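Long-range contacts in flagellin hook IN motif family (Aeromonas hydrophila subsp. hydrophila, PDB 6XI1), which forms the tandem beta-sandwich repeats of a calcium-dependent RTX adhesin and probably serves to extend the adhesin toward its target: residues Ala34-Glu39 and Thr125-Ala130; Pro42-Thr47 and Val90-Val95; Thr149-Gly154 and Ala191-Val196. All coordinates share one frame; numbering follows the deposited sequence.

Contact 1: Ala34-Glu39 and Thr125-Ala130; sequences AVTEDE and TGVNDA. With CA (calcium ion), chain M; CA (calcium ion), chain L; CA (calcium ion), chain Q.
The calcium-binding linker between two consecutive beta-sandwich repeats is built here, where E37 and D129 share two calcium ions (chains L and M). OE2 of E37 bridges the pair, at 2.3 Å from the calcium of chain M and 2.6 Å from that of chain L, while OE1 also binds the latter. D129 answers from the other segment: its OD1 bridges the same ions and its OD2 joins OD1 on the chain M calcium. The two carboxylates come within 2.8 Å, E37 OE2 to D129 OD1, a closeness that the two cations they share would be expected to offset. D38 OD2 adds a further ligand to the chain M ion, and the carbonyl of V127 one to the chain L ion.

Carrying E37 to the metals is an extended side chain, its CG anti to the backbone N (chi1 170°). The backbone N-H of V127 meets E37 OE1 from above the carboxylate plane at 2.9 Å, which should restrict rotation of that group. CG2 of V127 packs against E37 CD and D38 OD2, both at 3.5 Å, and its CG1 meets T36 CG2 where the two side chains cross at about a right angle.

Upstream, a single parallel bridge pairs T36 with T125: T125 N donates to V35 O, and E37 N to T125 O at 2.9 Å. A type II turn from T36 to E39 then presents D38. Q96 serves both ions, and L98 and D162 complete the chain L site, whereas N128 OD1 and D129 O turn to a third calcium (chain Q) with D160, D162, E166 and D220. Strand 26-36 lies between strand 117-125 and strand 43-53, whose L44 and E46 touch V35, and the metal-bound loop leads on to strand 132-142.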
ATOM      1  N   ALA A  34      31.562 -16.569 -58.371  1.00 26.91           N
ATOM      2  CA  ALA A  34      31.080 -15.974 -57.104  1.00 28.71           C
ATOM      3  C   ALA A  34      30.018 -16.901 -56.533  1.00 31.60           C
ATOM      4  O   ALA A  34      29.223 -17.459 -57.314  1.00 28.39           O
ATOM      5  CB  ALA A  34      30.535 -14.591 -57.342  1.00 29.51           C
ATOM      6  N   VAL A  35      30.045 -17.096 -55.216  1.00 26.36           N
ATOM      7  CA  VAL A  35      28.962 -17.775 -54.459  1.00 24.14           C
ATOM      8  C   VAL A  35      28.677 -16.887 -53.244  1.00 27.70           C
ATOM      9  O   VAL A  35      29.578 -16.158 -52.800  1.00 21.89           O
ATOM     10  CB  VAL A  35      29.350 -19.210 -54.052  1.00 26.00           C
ATOM     11  CG1 VAL A  35      29.541 -20.105 -55.276  1.00 28.49           C
ATOM     12  CG2 VAL A  35      30.593 -19.243 -53.160  1.00 24.93           C
ATOM     13  N   THR A  36      27.422 -16.862 -52.816  1.00 28.85           N
ATOM     14  CA  THR A  36      26.972 -16.164 -51.590  1.00 26.38           C
ATOM     15  C   THR A  36      26.584 -17.250 -50.594  1.00 23.49           C
ATOM     16  O   THR A  36      25.848 -18.197 -50.957  1.00 22.82           O
ATOM     17  CB  THR A  36      25.862 -15.145 -51.900  1.00 29.49           C
ATOM     18  OG1 THR A  36      26.434 -14.214 -52.823  1.00 29.89           O
ATOM     19  CG2 THR A  36      25.361 -14.408 -50.679  1.00 29.16           C
ATOM     20  N   GLU A  37      27.023 -17.079 -49.351  1.00 21.75           N
ATOM     21  CA  GLU A  37      26.562 -17.870 -48.198  1.00 20.59           C
ATOM     22  C   GLU A  37      25.042 -18.012 -48.267  1.00 20.90           C
ATOM     23  O   GLU A  37      24.397 -16.993 -48.560  1.00 21.34           O
ATOM     24  CB  GLU A  37      27.009 -17.155 -46.921  1.00 21.53           C
ATOM     25  CG  GLU A  37      26.385 -17.735 -45.666  1.00 21.84           C
ATOM     26  CD  GLU A  37      26.644 -16.944 -44.395  1.00 19.66           C
ATOM     27  OE1 GLU A  37      27.456 -16.015 -44.416  1.00 21.35           O
ATOM     28  OE2 GLU A  37      26.046 -17.293 -43.396  1.00 21.29           O
ATOM     29  N   ASP A  38      24.537 -19.218 -48.037  1.00 23.85           N
ATOM     30  CA  ASP A  38      23.102 -19.598 -47.967  1.00 31.77           C
ATOM     31  C   ASP A  38      22.361 -19.352 -49.304  1.00 34.58           C
ATOM     32  O   ASP A  38      21.105 -19.308 -49.280  1.00 32.39           O
ATOM     33  CB  ASP A  38      22.411 -18.876 -46.797  1.00 31.44           C
ATOM     34  CG  ASP A  38      23.030 -19.182 -45.431  1.00 31.60           C
ATOM     35  OD1 ASP A  38      23.452 -20.325 -45.212  1.00 33.11           O
ATOM     36  OD2 ASP A  38      23.127 -18.248 -44.601  1.00 32.53           O
ATOM     37  N   GLU A  39      23.059 -19.196 -50.439  1.00 35.39           N
ATOM     38  CA  GLU A  39      22.356 -18.999 -51.752  1.00 35.33           C
ATOM     39  C   GLU A  39      21.726 -20.343 -52.132  1.00 37.26           C
ATOM     40  O   GLU A  39      20.717 -20.356 -52.879  1.00 40.90           O
ATOM     41  CB  GLU A  39      23.253 -18.435 -52.862  1.00 35.34           C
ATOM     42  CG  GLU A  39      24.302 -19.421 -53.369  1.00 38.64           C
ATOM     43  CD  GLU A  39      25.129 -18.967 -54.565  1.00 39.74           C
ATOM     44  OE1 GLU A  39      25.319 -17.729 -54.730  1.00 36.63           O
ATOM     45  OE2 GLU A  39      25.587 -19.849 -55.325  1.00 42.02           O
ATOM     46  N   THR A 125      30.873 -14.568 -50.697  1.00 22.07           N
ATOM     47  CA  THR A 125      30.339 -13.379 -49.968  1.00 22.82           C
ATOM     48  C   THR A 125      29.444 -13.847 -48.815  1.00 20.22           C
ATOM     49  O   THR A 125      28.611 -14.705 -49.034  1.00 19.89           O
ATOM     50  CB  THR A 125      29.627 -12.373 -50.885  1.00 24.90           C
ATOM     51  OG1 THR A 125      30.585 -11.939 -51.845  1.00 24.66           O
ATOM     52  CG2 THR A 125      29.128 -11.157 -50.137  1.00 25.28           C
ATOM     53  N   GLY A 126      29.662 -13.304 -47.617  1.00 19.92           N
ATOM     54  CA  GLY A 126      28.909 -13.676 -46.421  1.00 19.48           C
ATOM     55  C   GLY A 126      27.578 -12.952 -46.349  1.00 21.11           C
ATOM     56  O   GLY A 126      27.431 -11.887 -46.983  1.00 24.30           O
ATOM     57  N   VAL A 127      26.660 -13.518 -45.584  1.00 20.94           N
ATOM     58  CA  VAL A 127      25.400 -12.846 -45.168  1.00 21.30           C
ATOM     59  C   VAL A 127      25.305 -12.879 -43.644  1.00 21.01           C
ATOM     60  O   VAL A 127      25.869 -13.794 -42.998  1.00 18.56           O
ATOM     61  CB  VAL A 127      24.166 -13.500 -45.828  1.00 22.59           C
ATOM     62  CG1 VAL A 127      24.194 -13.388 -47.345  1.00 23.59           C
ATOM     63  CG2 VAL A 127      24.024 -14.936 -45.406  1.00 22.11           C
ATOM     64  N   ASN A 128      24.539 -11.941 -43.090  1.00 23.16           N
ATOM     65  CA  ASN A 128      24.308 -11.882 -41.630  1.00 21.06           C
ATOM     66  C   ASN A 128      23.624 -13.152 -41.150  1.00 21.34           C
ATOM     67  O   ASN A 128      22.713 -13.671 -41.818  1.00 21.87           O
ATOM     68  CB  ASN A 128      23.474 -10.686 -41.180  1.00 23.07           C
ATOM     69  CG  ASN A 128      23.529 -10.573 -39.672  1.00 24.02           C
ATOM     70  OD1 ASN A 128      24.624 -10.489 -39.094  1.00 20.91           O
ATOM     71  ND2 ASN A 128      22.367 -10.653 -39.040  1.00 22.98           N
ATOM     72  N   ASP A 129      24.063 -13.629 -40.005  1.00 20.31           N
ATOM     73  CA  ASP A 129      23.363 -14.643 -39.189  1.00 22.25           C
ATOM     74  C   ASP A 129      22.893 -13.901 -37.944  1.00 20.11           C
ATOM     75  O   ASP A 129      23.735 -13.172 -37.304  1.00 19.23           O
ATOM     76  CB  ASP A 129      24.277 -15.822 -38.841  1.00 23.16           C
ATOM     77  CG  ASP A 129      24.495 -16.785 -40.009  1.00 23.64           C
ATOM     78  OD1 ASP A 129      25.242 -16.416 -40.913  1.00 22.24           O
ATOM     79  OD2 ASP A 129      23.870 -17.876 -40.009  1.00 24.70           O
ATOM     80  N   ALA A 130      21.608 -14.025 -37.645  1.00 22.76           N
ATOM     81  CA  ALA A 130      21.016 -13.471 -36.407  1.00 22.15           C
ATOM     82  C   ALA A 130      21.811 -13.980 -35.198  1.00 21.16           C
ATOM     83  O   ALA A 130      22.138 -15.182 -35.098  1.00 22.90           O
ATOM     84  CB  ALA A 130      19.549 -13.857 -36.316  1.00 23.84           C
TER
HETATM   85 CA    CA M 511      24.015 -17.966 -42.484  1.00 26.31          CA
HETATM   86 CA    CA L 510      27.184 -15.492 -41.969  1.00 19.30          CA
HETATM   87 CA    CA Q 515      25.352 -11.770 -36.986  1.00 18.38          CA
HETATM   88  O   HOH W   1      30.784 -13.392 -53.983  1.00 30.73           O
HETATM   89  O   HOH W   2      22.320 -16.148 -42.462  1.00 28.89           O
HETATM   90  O   HOH W   3      22.104 -19.266 -42.072  1.00 30.17           O

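Contact 2: Pro42-Thr47 and Val90-Val95; sequences PLLTET and VDNSKV
L44 carries the tightly packed part of this contact, its buried side chain covering V90, N92 and V95 around the turn that follows strand 85-91. CB of L44 rests on CG1 of V90 at 3.8 Å, both side chains lying on the same face of the sheet. Farther out the leucine forks: CD1 reaches V95 CG2 at 3.9 Å, and CD2 comes to 3.4 Å from N92 OD1. The fork gets there because CG stands beside the backbone N, opposite the carbonyl carbon (chi1 -46°), with the chain extended beyond it. N92 is steadied from outside the pair, its ND2 donating a hydrogen bond to D38 OD1. Since D38 is a calcium ligand, N92 acts as a second-shell residue of that site.

Backbone bonds fix the register. L44 and V90 form an antiparallel hydrogen-bonded pair, with L44 N to V90 O and V90 N to L44 O both at 2.9 Å. Next along, N92 N donates to P42 O at 3.0 Å; that carbonyl belongs to a proline preceded by a cis peptide bond.

The other side is looser and more exposed. L43 and D91 make a non-hydrogen-bonded pair with diverging side chains, and just one branch, L43 CD2, bends back to meet D91 OD1 at 3.3 Å. K94 reaches round the turn to D91 in a long salt bridge, NZ to OD2 3.8 Å, while P42 lies at the solvent margin. Beyond D91 the chain turns through residues of helical conformation, with K94 N bonded to D91 O. The contact joins neighbouring antiparallel strands of the first repeat's beta-sandwich: strand 43-53 runs between strand 85-91 and strand 26-36, and V95 packs on E37 in the loop that follows strand 26-36.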
ATOM      1  N   PRO A  42      22.972 -28.305 -49.732  1.00 37.58           N
ATOM      2  CA  PRO A  42      24.105 -28.120 -48.823  1.00 39.62           C
ATOM      3  C   PRO A  42      25.385 -27.507 -49.427  1.00 38.35           C
ATOM      4  O   PRO A  42      26.289 -27.171 -48.658  1.00 32.96           O
ATOM      5  CB  PRO A  42      24.436 -29.571 -48.414  1.00 37.78           C
ATOM      6  CG  PRO A  42      24.049 -30.385 -49.628  1.00 37.33           C
ATOM      7  CD  PRO A  42      22.820 -29.700 -50.172  1.00 39.21           C
ATOM      8  N   LEU A  43      25.475 -27.421 -50.761  1.00 37.45           N
ATOM      9  CA  LEU A  43      26.682 -26.889 -51.442  1.00 35.46           C
ATOM     10  C   LEU A  43      26.355 -25.521 -52.021  1.00 34.19           C
ATOM     11  O   LEU A  43      25.202 -25.294 -52.469  1.00 31.40           O
ATOM     12  CB  LEU A  43      27.131 -27.817 -52.573  1.00 40.66           C
ATOM     13  CG  LEU A  43      27.600 -29.221 -52.196  1.00 40.67           C
ATOM     14  CD1 LEU A  43      28.078 -29.958 -53.449  1.00 42.77           C
ATOM     15  CD2 LEU A  43      28.714 -29.186 -51.168  1.00 39.41           C
ATOM     16  N   LEU A  44      27.384 -24.672 -52.046  1.00 29.87           N
ATOM     17  CA  LEU A  44      27.495 -23.520 -52.955  1.00 28.19           C
ATOM     18  C   LEU A  44      28.337 -24.004 -54.137  1.00 27.56           C
ATOM     19  O   LEU A  44      29.395 -24.620 -53.899  1.00 27.11           O
ATOM     20  CB  LEU A  44      28.159 -22.347 -52.239  1.00 27.82           C
ATOM     21  CG  LEU A  44      27.632 -22.058 -50.830  1.00 29.26           C
ATOM     22  CD1 LEU A  44      28.210 -20.752 -50.329  1.00 29.64           C
ATOM     23  CD2 LEU A  44      26.101 -22.005 -50.805  1.00 28.69           C
ATOM     24  N   THR A  45      27.870 -23.729 -55.345  1.00 30.21           N
ATOM     25  CA  THR A  45      28.487 -24.267 -56.575  1.00 29.60           C
ATOM     26  C   THR A  45      28.531 -23.154 -57.604  1.00 26.68           C
ATOM     27  O   THR A  45      27.544 -22.366 -57.741  1.00 30.06           O
ATOM     28  CB  THR A  45      27.729 -25.492 -57.096  1.00 34.10           C
ATOM     29  OG1 THR A  45      26.473 -24.976 -57.540  1.00 42.28           O
ATOM     30  CG2 THR A  45      27.487 -26.565 -56.069  1.00 31.98           C
ATOM     31  N   GLU A  46      29.657 -23.087 -58.290  1.00 27.37           N
ATOM     32  CA  GLU A  46      29.896 -22.155 -59.405  1.00 28.14           C
ATOM     33  C   GLU A  46      30.593 -22.940 -60.521  1.00 26.81           C
ATOM     34  O   GLU A  46      31.356 -23.874 -60.214  1.00 27.63           O
ATOM     35  CB  GLU A  46      30.720 -20.957 -58.940  1.00 28.73           C
ATOM     36  CG  GLU A  46      30.927 -19.925 -60.029  1.00 30.88           C
ATOM     37  CD  GLU A  46      29.720 -19.054 -60.343  1.00 36.52           C
ATOM     38  OE1 GLU A  46      28.602 -19.586 -60.444  1.00 50.16           O
ATOM     39  OE2 GLU A  46      29.901 -17.841 -60.479  1.00 40.49           O
ATOM     40  N   THR A  47      30.311 -22.562 -61.767  1.00 27.14           N
ATOM     41  CA  THR A  47      30.865 -23.236 -62.964  1.00 29.27           C
ATOM     42  C   THR A  47      31.350 -22.185 -63.952  1.00 28.16           C
ATOM     43  O   THR A  47      30.909 -21.041 -63.912  1.00 29.00           O
ATOM     44  CB  THR A  47      29.854 -24.182 -63.630  1.00 31.05           C
ATOM     45  OG1 THR A  47      28.844 -23.326 -64.163  1.00 30.83           O
ATOM     46  CG2 THR A  47      29.322 -25.247 -62.697  1.00 30.37           C
ATOM     47  N   VAL A  90      31.747 -25.628 -52.432  1.00 28.74           N
ATOM     48  CA  VAL A  90      32.108 -25.435 -50.998  1.00 27.41           C
ATOM     49  C   VAL A  90      30.880 -25.762 -50.150  1.00 26.69           C
ATOM     50  O   VAL A  90      29.748 -25.393 -50.556  1.00 26.16           O
ATOM     51  CB  VAL A  90      32.691 -24.028 -50.742  1.00 25.51           C
ATOM     52  CG1 VAL A  90      31.666 -22.932 -50.985  1.00 24.00           C
ATOM     53  CG2 VAL A  90      33.285 -23.900 -49.341  1.00 26.40           C
ATOM     54  N   ASP A  91      31.095 -26.469 -49.032  1.00 31.88           N
ATOM     55  CA  ASP A  91      30.034 -26.727 -48.023  1.00 35.01           C
ATOM     56  C   ASP A  91      29.541 -25.373 -47.501  1.00 28.25           C
ATOM     57  O   ASP A  91      30.360 -24.624 -46.947  1.00 26.91           O
ATOM     58  CB  ASP A  91      30.546 -27.598 -46.878  1.00 41.47           C
ATOM     59  CG  ASP A  91      30.796 -29.050 -47.264  1.00 48.99           C
ATOM     60  OD1 ASP A  91      30.132 -29.537 -48.199  1.00 55.62           O
ATOM     61  OD2 ASP A  91      31.661 -29.671 -46.643  1.00 52.01           O
ATOM     62  N   ASN A  92      28.261 -25.079 -47.684  1.00 28.51           N
ATOM     63  CA  ASN A  92      27.604 -23.881 -47.095  1.00 30.60           C
ATOM     64  C   ASN A  92      27.897 -23.778 -45.585  1.00 31.98           C
ATOM     65  O   ASN A  92      28.038 -22.652 -45.088  1.00 27.62           O
ATOM     66  CB  ASN A  92      26.110 -23.931 -47.329  1.00 30.22           C
ATOM     67  CG  ASN A  92      25.446 -22.614 -47.015  1.00 29.96           C
ATOM     68  OD1 ASN A  92      25.929 -21.555 -47.395  1.00 25.70           O
ATOM     69  ND2 ASN A  92      24.317 -22.696 -46.340  1.00 30.29           N
ATOM     70  N   SER A  93      28.051 -24.912 -44.896  1.00 31.29           N
ATOM     71  CA  SER A  93      28.303 -24.973 -43.431  1.00 33.81           C
ATOM     72  C   SER A  93      29.641 -24.303 -43.099  1.00 33.41           C
ATOM     73  O   SER A  93      29.767 -23.740 -42.006  1.00 35.44           O
ATOM     74  CB  SER A  93      28.238 -26.405 -42.920  1.00 36.84           C
ATOM     75  OG  SER A  93      29.331 -27.167 -43.413  1.00 34.78           O
ATOM     76  N   LYS A  94      30.604 -24.293 -44.023  1.00 30.31           N
ATOM     77  CA  LYS A  94      31.977 -23.846 -43.726  1.00 30.09           C
ATOM     78  C   LYS A  94      32.125 -22.332 -43.931  1.00 24.60           C
ATOM     79  O   LYS A  94      33.190 -21.809 -43.600  1.00 22.97           O
ATOM     80  CB  LYS A  94      32.993 -24.565 -44.624  1.00 36.97           C
ATOM     81  CG  LYS A  94      33.190 -26.054 -44.366  1.00 43.02           C
ATOM     82  CD  LYS A  94      34.336 -26.636 -45.209  1.00 50.90           C
ATOM     83  CE  LYS A  94      35.233 -27.617 -44.476  1.00 58.72           C
ATOM     84  NZ  LYS A  94      34.792 -29.017 -44.682  1.00 65.02           N
ATOM     85  N   VAL A  95      31.146 -21.649 -44.529  1.00 22.20           N
ATOM     86  CA  VAL A  95      31.270 -20.192 -44.826  1.00 22.57           C
ATOM     87  C   VAL A  95      30.277 -19.388 -43.978  1.00 21.95           C
ATOM     88  O   VAL A  95      30.187 -18.178 -44.201  1.00 24.65           O
ATOM     89  CB  VAL A  95      31.088 -19.917 -46.326  1.00 24.19           C
ATOM     90  CG1 VAL A  95      32.103 -20.679 -47.167  1.00 27.09           C
ATOM     91  CG2 VAL A  95      29.673 -20.237 -46.785  1.00 25.40           C
TER

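Contact 3: Thr149-Gly154 and Ala191-Val196; sequences TLTETG and AWTYNV. With CA (calcium ion), chain N.
The backbone carbonyl oxygen of G154 takes the N-H of W192 at 2.8 Å and also lies over one face of the W192 indole. The rest of the glycine lies over the same face: its CA makes a CH-pi contact with the five-membered ring, 3.9 Å from the centroid, and its N sits 3.5 Å from the indole plane. CG of W192 stands between the backbone N and the carbonyl carbon (chi1 58°), a rotation that folds the indole back over the neighbouring strand. Its six-membered end reaches E152, where W192 CH2 lies 3.9 Å from E152 CG.

Alternating pairs of backbone bonds hold the antiparallel strands together, including E152 with Y194 and L150 with V196; CB of L150 packs on CG1 of V196. On the face bearing the threonines, T151 and N195 lie side by side, and T151 OG1 donates to N195 OD1 at 2.9 Å in the plane of the amide carbonyl.

Bent at chi2 (74°), E152 directs OE1 to a calcium ion (chain N) at 2.6 Å. Five waters and the carbonyl of A140 complete this hydrated site: one water also donates to T151 O, another to E152 OE2.

Strand 149-159 lies between strand 132-142, which supplies A140, and strand 191-197, itself flanked by strand 183-186. W192 NE1 bonds to S136 O, Y194 OH bonds to E212, and both aromatic side chains reach strand 223-231 within the beta-sandwich.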
ATOM      1  N   THR A 149      15.428   3.505  -4.517  1.00 14.87           N
ATOM      2  CA  THR A 149      15.438   2.786  -5.808  1.00 15.96           C
ATOM      3  C   THR A 149      15.141   1.301  -5.611  1.00 16.63           C
ATOM      4  O   THR A 149      15.716   0.736  -4.667  1.00 16.61           O
ATOM      5  CB  THR A 149      16.819   2.894  -6.472  1.00 17.16           C
ATOM      6  OG1 THR A 149      17.007   4.296  -6.592  1.00 21.11           O
ATOM      7  CG2 THR A 149      16.893   2.250  -7.821  1.00 18.49           C
ATOM      8  N   LEU A 150      14.292   0.735  -6.466  1.00 14.33           N
ATOM      9  CA  LEU A 150      14.078  -0.731  -6.583  1.00 13.83           C
ATOM     10  C   LEU A 150      14.961  -1.231  -7.731  1.00 13.96           C
ATOM     11  O   LEU A 150      14.996  -0.630  -8.824  1.00 13.11           O
ATOM     12  CB  LEU A 150      12.624  -1.070  -6.877  1.00 13.11           C
ATOM     13  CG  LEU A 150      11.602  -0.349  -6.016  1.00 14.27           C
ATOM     14  CD1 LEU A 150      10.229  -0.812  -6.359  1.00 14.32           C
ATOM     15  CD2 LEU A 150      11.881  -0.528  -4.542  1.00 15.84           C
ATOM     16  N   THR A 151      15.661  -2.331  -7.514  1.00 12.82           N
ATOM     17  CA  THR A 151      16.671  -2.812  -8.490  1.00 14.06           C
ATOM     18  C   THR A 151      16.466  -4.295  -8.733  1.00 14.75           C
ATOM     19  O   THR A 151      16.228  -5.025  -7.767  1.00 13.94           O
ATOM     20  CB  THR A 151      18.113  -2.547  -8.029  1.00 16.58           C
ATOM     21  OG1 THR A 151      18.180  -1.132  -7.873  1.00 18.12           O
ATOM     22  CG2 THR A 151      19.162  -2.991  -9.026  1.00 16.38           C
ATOM     23  N   GLU A 152      16.589  -4.677  -9.995  1.00 15.13           N
ATOM     24  CA  GLU A 152      16.647  -6.073 -10.440  1.00 15.36           C
ATOM     25  C   GLU A 152      17.846  -6.207 -11.379  1.00 15.05           C
ATOM     26  O   GLU A 152      18.077  -5.319 -12.223  1.00 15.51           O
ATOM     27  CB  GLU A 152      15.325  -6.421 -11.130  1.00 17.25           C
ATOM     28  CG  GLU A 152      15.231  -7.861 -11.559  1.00 18.30           C
ATOM     29  CD  GLU A 152      15.009  -8.864 -10.432  1.00 19.37           C
ATOM     30  OE1 GLU A 152      15.398  -8.592  -9.274  1.00 20.19           O
ATOM     31  OE2 GLU A 152      14.409  -9.883 -10.733  1.00 19.65           O
ATOM     32  N   THR A 153      18.541  -7.327 -11.306  1.00 14.48           N
ATOM     33  CA  THR A 153      19.698  -7.597 -12.198  1.00 16.07           C
ATOM     34  C   THR A 153      19.574  -8.993 -12.804  1.00 16.55           C
ATOM     35  O   THR A 153      18.863  -9.851 -12.229  1.00 16.99           O
ATOM     36  CB  THR A 153      21.034  -7.478 -11.462  1.00 16.65           C
ATOM     37  OG1 THR A 153      20.920  -8.364 -10.341  1.00 17.04           O
ATOM     38  CG2 THR A 153      21.333  -6.059 -11.040  1.00 17.46           C
ATOM     39  N   GLY A 154      20.224  -9.186 -13.929  1.00 15.96           N
ATOM     40  CA  GLY A 154      20.299 -10.492 -14.606  1.00 17.40           C
ATOM     41  C   GLY A 154      21.343 -10.426 -15.693  1.00 18.10           C
ATOM     42  O   GLY A 154      21.877  -9.334 -15.950  1.00 17.16           O
ATOM     43  N   ALA A 191      25.253  -8.120 -18.901  1.00 13.36           N
ATOM     44  CA  ALA A 191      24.801  -7.842 -17.546  1.00 11.68           C
ATOM     45  C   ALA A 191      23.824  -6.669 -17.593  1.00 12.67           C
ATOM     46  O   ALA A 191      24.258  -5.583 -17.998  1.00 12.25           O
ATOM     47  CB  ALA A 191      25.960  -7.514 -16.668  1.00 13.34           C
ATOM     48  N   TRP A 192      22.560  -6.908 -17.264  1.00 12.29           N
ATOM     49  CA  TRP A 192      21.558  -5.819 -17.241  1.00 12.44           C
ATOM     50  C   TRP A 192      21.191  -5.451 -15.814  1.00 12.70           C
ATOM     51  O   TRP A 192      21.211  -6.309 -14.885  1.00 11.64           O
ATOM     52  CB  TRP A 192      20.345  -6.153 -18.117  1.00 13.55           C
ATOM     53  CG  TRP A 192      19.601  -7.403 -17.775  1.00 14.19           C
ATOM     54  CD1 TRP A 192      19.716  -8.581 -18.438  1.00 15.21           C
ATOM     55  CD2 TRP A 192      18.536  -7.581 -16.827  1.00 15.11           C
ATOM     56  NE1 TRP A 192      18.851  -9.494 -17.915  1.00 16.15           N
ATOM     57  CE2 TRP A 192      18.146  -8.930 -16.903  1.00 15.02           C
ATOM     58  CE3 TRP A 192      17.961  -6.774 -15.835  1.00 14.14           C
ATOM     59  CZ2 TRP A 192      17.154  -9.469 -16.076  1.00 16.11           C
ATOM     60  CZ3 TRP A 192      16.967  -7.294 -15.035  1.00 16.21           C
ATOM     61  CH2 TRP A 192      16.572  -8.634 -15.150  1.00 15.25           C
ATOM     62  N   THR A 193      20.736  -4.208 -15.662  1.00 12.90           N
ATOM     63  CA  THR A 193      20.269  -3.663 -14.394  1.00 12.50           C
ATOM     64  C   THR A 193      19.001  -2.864 -14.702  1.00 13.03           C
ATOM     65  O   THR A 193      19.102  -1.968 -15.544  1.00 12.01           O
ATOM     66  CB  THR A 193      21.332  -2.750 -13.773  1.00 13.64           C
ATOM     67  OG1 THR A 193      22.514  -3.497 -13.559  1.00 14.56           O
ATOM     68  CG2 THR A 193      20.898  -2.189 -12.440  1.00 15.25           C
ATOM     69  N   TYR A 194      17.911  -3.207 -14.054  1.00 12.02           N
ATOM     70  CA  TYR A 194      16.640  -2.422 -14.051  1.00 12.02           C
ATOM     71  C   TYR A 194      16.580  -1.649 -12.752  1.00 12.43           C
ATOM     72  O   TYR A 194      16.804  -2.204 -11.655  1.00 14.19           O
ATOM     73  CB  TYR A 194      15.440  -3.364 -14.146  1.00 11.28           C
ATOM     74  CG  TYR A 194      14.098  -2.687 -13.960  1.00 12.05           C
ATOM     75  CD1 TYR A 194      13.420  -2.110 -15.029  1.00 12.72           C
ATOM     76  CD2 TYR A 194      13.515  -2.645 -12.709  1.00 12.46           C
ATOM     77  CE1 TYR A 194      12.220  -1.436 -14.820  1.00 13.95           C
ATOM     78  CE2 TYR A 194      12.330  -1.958 -12.500  1.00 13.34           C
ATOM     79  CZ  TYR A 194      11.640  -1.428 -13.572  1.00 13.16           C
ATOM     80  OH  TYR A 194      10.405  -0.833 -13.332  1.00 16.05           O
ATOM     81  N   ASN A 195      16.157  -0.370 -12.850  1.00 13.43           N
ATOM     82  CA  ASN A 195      16.010   0.497 -11.679  1.00 12.45           C
ATOM     83  C   ASN A 195      14.686   1.238 -11.873  1.00 12.78           C
ATOM     84  O   ASN A 195      14.383   1.709 -13.022  1.00 14.35           O
ATOM     85  CB  ASN A 195      17.132   1.531 -11.513  1.00 15.21           C
ATOM     86  CG  ASN A 195      18.497   0.912 -11.312  1.00 17.40           C
ATOM     87  OD1 ASN A 195      18.710   0.255 -10.308  1.00 21.83           O
ATOM     88  ND2 ASN A 195      19.380   1.065 -12.291  1.00 21.44           N
ATOM     89  N   VAL A 196      13.945   1.321 -10.803  1.00 11.93           N
ATOM     90  CA  VAL A 196      12.753   2.210 -10.765  1.00 12.13           C
ATOM     91  C   VAL A 196      12.750   2.950  -9.434  1.00 12.66           C
ATOM     92  O   VAL A 196      13.097   2.424  -8.377  1.00 11.63           O
ATOM     93  CB  VAL A 196      11.461   1.439 -11.071  1.00 11.68           C
ATOM     94  CG1 VAL A 196      11.160   0.393 -10.015  1.00 12.20           C
ATOM     95  CG2 VAL A 196      10.251   2.397 -11.232  1.00 12.46           C
TER
HETATM   96 CA    CA N 512      13.684  -9.169  -7.404  1.00 23.21          CA
HETATM   97  O   HOH W   4      14.580  -7.005  -6.790  1.00 20.96           O
HETATM   98  O   HOH W   5      13.920 -11.337  -8.510  1.00 29.56           O
HETATM   99  O   HOH W   6      12.168  -8.386  -5.528  1.00 22.09           O
HETATM  100  O   HOH W   7      15.443 -10.080  -6.074  1.00 36.58           O
HETATM  101  O   HOH W   8      12.196 -10.799  -6.587  1.00 29.80           O

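Contacts 1 and 2 adjoin at one end of the first repeat, their centres 10 Å apart, on strands 26-36 and 43-53 that are neighbours in one sheet. Contact 2 falls within the span of chain that contact 1 brings together, and a probable hydrogen bond, A34 N to E46 OE2, joins them. Contact 3 comes later in the chain, in the second repeat, its centre 38 Å from contact 1 and 46 Å from contact 2, touching neither. It pairs the second and fifth strands of its sheet, as contact 2 does in the preceding repeat. The calcium-bound junction of contact 1 stands between similar modules, consistent with calcium holding the repeats in an extended row.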